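Local coordinates for effector protein hopAB2 (PDB 3HGL) that is recognised by the tomato resistance protein Pto, which triggers host immunity, and in susceptible plants acts as a virulence factor suppressing programmed cell death, at residues 21-26 with 73-78; 59-62 with 67-70. One frame throughout, in Å; residues are numbered along the deposited sequence.

Interaction 1. Residues 21-26 with 73-78; sequences ADISHT and GALRRA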
# COMPACT_ATOMS: atom_id res chain seq x y z
N ALA A 21 -7.36 0.07 9.25
CA ALA A 21 -6.33 1.03 8.86
C ALA A 21 -6.98 2.29 8.30
O ALA A 21 -8.08 2.24 7.75
CB ALA A 21 -5.40 0.41 7.81
N ASP A 22 -6.31 3.43 8.47
CA ASP A 22 -6.81 4.70 7.94
C ASP A 22 -6.20 4.80 6.54
O ASP A 22 -5.06 5.23 6.38
CB ASP A 22 -6.33 5.85 8.83
CG ASP A 22 -6.52 7.21 8.19
OD1 ASP A 22 -7.29 7.31 7.21
OD2 ASP A 22 -5.92 8.19 8.68
N ILE A 23 -6.96 4.40 5.52
CA ILE A 23 -6.42 4.41 4.17
C ILE A 23 -6.01 5.77 3.61
O ILE A 23 -5.27 5.83 2.63
CB ILE A 23 -7.36 3.68 3.17
CG1 ILE A 23 -8.77 4.27 3.21
CG2 ILE A 23 -7.40 2.19 3.50
CD1 ILE A 23 -9.66 3.72 2.10
N SER A 24 -6.48 6.86 4.22
CA SER A 24 -6.06 8.18 3.74
C SER A 24 -4.58 8.29 4.15
O SER A 24 -3.75 8.81 3.42
CB SER A 24 -6.89 9.31 4.38
OG SER A 24 -6.65 9.45 5.77
N HIS A 25 -4.27 7.75 5.33
CA HIS A 25 -2.89 7.76 5.82
C HIS A 25 -2.06 6.77 5.00
O HIS A 25 -0.90 7.04 4.68
CB HIS A 25 -2.85 7.37 7.31
CG HIS A 25 -1.46 7.19 7.86
ND1 HIS A 25 -0.80 5.98 7.81
CD2 HIS A 25 -0.61 8.07 8.43
CE1 HIS A 25 0.40 6.12 8.34
NE2 HIS A 25 0.55 7.38 8.72
N THR A 26 -2.65 5.64 4.65
CA THR A 26 -1.93 4.65 3.86
C THR A 26 -1.55 5.24 2.51
O THR A 26 -0.46 4.99 2.00
CB THR A 26 -2.76 3.37 3.65
OG1 THR A 26 -3.27 2.94 4.92
CG2 THR A 26 -1.90 2.26 3.06
N GLY A 73 -3.75 3.32 -7.29
CA GLY A 73 -5.02 3.65 -7.92
C GLY A 73 -6.22 3.16 -7.13
O GLY A 73 -7.20 3.87 -6.96
N ALA A 74 -6.13 1.93 -6.63
CA ALA A 74 -7.21 1.34 -5.85
C ALA A 74 -7.45 2.13 -4.56
O ALA A 74 -8.60 2.32 -4.15
CB ALA A 74 -6.88 -0.11 -5.51
N LEU A 75 -6.38 2.59 -3.92
CA LEU A 75 -6.52 3.36 -2.69
C LEU A 75 -7.17 4.72 -2.96
O LEU A 75 -8.03 5.17 -2.21
CB LEU A 75 -5.16 3.58 -2.02
CG LEU A 75 -4.56 2.37 -1.30
CD1 LEU A 75 -3.15 2.70 -0.84
CD2 LEU A 75 -5.44 1.99 -0.12
N ARG A 76 -6.76 5.36 -4.05
CA ARG A 76 -7.30 6.66 -4.41
C ARG A 76 -8.80 6.56 -4.64
O ARG A 76 -9.58 7.37 -4.13
CB ARG A 76 -6.62 7.20 -5.67
CG ARG A 76 -7.14 8.57 -6.11
CD ARG A 76 -6.41 9.12 -7.33
NE ARG A 76 -6.57 8.26 -8.50
CZ ARG A 76 -5.60 7.50 -8.99
NH1 ARG A 76 -4.40 7.49 -8.43
NH2 ARG A 76 -5.84 6.74 -10.06
N ARG A 77 -9.22 5.57 -5.42
CA ARG A 77 -10.64 5.38 -5.70
C ARG A 77 -11.40 5.01 -4.43
O ARG A 77 -12.52 5.47 -4.22
CB ARG A 77 -10.85 4.31 -6.77
CG ARG A 77 -10.50 4.76 -8.19
CD ARG A 77 -10.89 3.70 -9.21
NE ARG A 77 -10.05 2.51 -9.13
CZ ARG A 77 -8.79 2.45 -9.56
NH1 ARG A 77 -8.22 3.52 -10.11
NH2 ARG A 77 -8.10 1.33 -9.44
N ALA A 78 -10.79 4.20 -3.57
CA ALA A 78 -11.44 3.79 -2.33
C ALA A 78 -11.75 4.98 -1.43
O ALA A 78 -12.85 5.10 -0.90
CB ALA A 78 -10.57 2.79 -1.58

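Interaction 2. Residues 59-62 with 67-70; sequences HGIS and LAIE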
# COMPACT_ATOMS: atom_id res chain seq x y z
N HIS A 59 14.24 -3.35 0.65
CA HIS A 59 14.11 -2.49 -0.53
C HIS A 59 13.01 -1.45 -0.59
O HIS A 59 13.05 -0.56 -1.45
CB HIS A 59 14.01 -3.37 -1.77
CG HIS A 59 15.17 -4.32 -1.93
ND1 HIS A 59 15.24 -5.52 -1.27
CD2 HIS A 59 16.30 -4.22 -2.66
CE1 HIS A 59 16.37 -6.12 -1.58
NE2 HIS A 59 17.04 -5.36 -2.42
N GLY A 60 12.02 -1.55 0.29
CA GLY A 60 10.92 -0.59 0.26
C GLY A 60 9.96 -0.98 -0.85
O GLY A 60 9.87 -2.16 -1.19
N ILE A 61 9.27 0.00 -1.42
CA ILE A 61 8.30 -0.25 -2.49
C ILE A 61 8.63 0.58 -3.74
O ILE A 61 8.64 1.81 -3.69
CB ILE A 61 6.87 0.08 -2.00
CG1 ILE A 61 6.52 -0.80 -0.80
CG2 ILE A 61 5.87 -0.14 -3.13
CD1 ILE A 61 5.17 -0.47 -0.17
N SER A 62 8.87 -0.10 -4.85
CA SER A 62 9.23 0.56 -6.10
C SER A 62 8.12 1.34 -6.80
O SER A 62 6.98 0.89 -6.89
CB SER A 62 9.77 -0.48 -7.09
OG SER A 62 9.93 0.10 -8.37
N LEU A 67 2.26 -3.92 -8.88
CA LEU A 67 1.31 -4.04 -7.78
C LEU A 67 1.14 -2.70 -7.06
O LEU A 67 0.02 -2.30 -6.75
CB LEU A 67 1.79 -5.11 -6.79
CG LEU A 67 0.90 -5.36 -5.56
CD1 LEU A 67 -0.51 -5.75 -6.01
CD2 LEU A 67 1.51 -6.46 -4.70
N ALA A 68 2.25 -2.02 -6.79
CA ALA A 68 2.22 -0.73 -6.12
C ALA A 68 1.40 0.28 -6.93
O ALA A 68 0.59 1.03 -6.38
CB ALA A 68 3.64 -0.20 -5.91
N ILE A 69 1.63 0.30 -8.24
CA ILE A 69 0.91 1.21 -9.12
C ILE A 69 -0.59 0.96 -9.04
O ILE A 69 -1.38 1.89 -8.91
CB ILE A 69 1.40 1.05 -10.58
CG1 ILE A 69 2.84 1.58 -10.69
CG2 ILE A 69 0.47 1.81 -11.55
CD1 ILE A 69 3.49 1.32 -12.04
N GLU A 70 -1.00 -0.31 -9.11
CA GLU A 70 -2.41 -0.66 -9.03
C GLU A 70 -2.96 -0.34 -7.64
O GLU A 70 -4.10 0.09 -7.49
CB GLU A 70 -2.63 -2.14 -9.35
CG GLU A 70 -2.34 -2.52 -10.79
CD GLU A 70 -3.12 -1.68 -11.79
OE1 GLU A 70 -4.30 -1.36 -11.53
OE2 GLU A 70 -2.56 -1.34 -12.85

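Interaction 1. Residues 21-26 with 73-78
Asp22 OD1 is held by two donors of Ser24, and this grip caps the start of the helix from which Ile23 and Thr26 reach across to Leu75 and Ala78. The shorter bond comes from the hydroxyl, with Ser24 OG 2.7 Å from Asp22 OD1 and approaching on the syn side, not far from the carboxylate plane. The backbone Ser24 N lies 3.1 Å from Asp22 OD1 and arrives from well above that plane, 54° out of it, along a clearly bent bond. Since the acceptor lies two residues before the N-H, this is an Asx turn as well as an N-cap.

Immediately after the cap, Ile23 points at the other helix. Its CG1 sits between the backbone N and the carbonyl carbon (chi1 55°), and the chain extended beyond it brings CD1 up to the methyl of Ala78, 3.9 Å from CD1 to CB. The other branch, CG2, stands beside the backbone N and meets Leu75 CD2 at 4.1 Å. Leu75 offers CD2 to Ile23, while CD1 faces Thr26 CG2 at 4.1 Å, the two side chains crossing roughly at right angles. Thr26 is split by its torsion (chi1 -50°): the methyl goes to Leu75, whereas OG1 hydrogen-bonds Glu45 OE2, an oxygen it shares with His25 ND1.

Leu75 also lies on Leu30 and Arg27 of helix 23-35, and both Leu75 and Ala78 touch Val13 of helix 5-18. Methyl groups join the first turn of helix 23-35 to the later part of helix 66-80, with CA atoms of Ile23 and Leu75 6.9 Å apart: helix-on-helix packing of a small all-helical bundle, here the Pto-interacting domain.

Interaction 2. Residues 59-62 with 67-70
With CG1 beside its backbone N (chi1 -60°) and CG2 anti to that N, Ile61 turns its short branch toward helix 66-80, where CG2 comes within 3.6 Å of Ala68 CB. The longer branch, extended through chi2, carries CD1 in another direction, so a single methyl does the touching across this contact. The Ala68 methyl has a second neighbour in the backbone: Ser62 O is also 3.6 Å from Ala68 CB, and its carbonyl bond aims almost straight at that methyl, with a C-O...CB angle near 160°. The two partners meet the methyl from well-separated directions.

The path of the chain explains how this short piece gets there. Gly60 follows the short helix 56-59 and leaves helical geometry, with phi 79°, and the chain then runs extended through Ile61 and Ser62. Ser62 OG bonds Asp64 N, an ST turn just before helix 66-80, and Ser65 OG takes the N-H of Ala68 at the start of that helix.

Around the pair, Ile61 also rests on Leu30 and Ala33 of helix 23-35 and on Phe53, while Ala68 touches Met34. Ile61 thus sits between helix 23-35, helix 66-80 and Phe53. The Ala68 methyl is what meets the loop, with the CA atoms of Ile61 and Ala68 7.1 Å apart. Across the contact the fit is steric and largely apolar: Ser62 O meets the methyl by van der Waals contact, and the two segments share no polar bond.

Overall arrangement
Both contacts draw on helix 66-80, interaction 2 on an early turn and interaction 1 on a later one. Their centres are about 14 Å apart and lie on opposite sides of the chain's centre, each about 8 Å from it. Both segments of interaction 2 fall between those of interaction 1 in the sequence. Helix 23-35 links them: interaction 1 uses its first turn, while Ala68 meets Met34 near its other end, and Leu30 touches both Leu75 and Ile61. This order of contacts is consistent with the two helices running in broadly opposite senses. In this Pto-recognition part of a larger effector, interaction 1 joins two helices, and interaction 2 joins the loop before helix 66-80 to that helix.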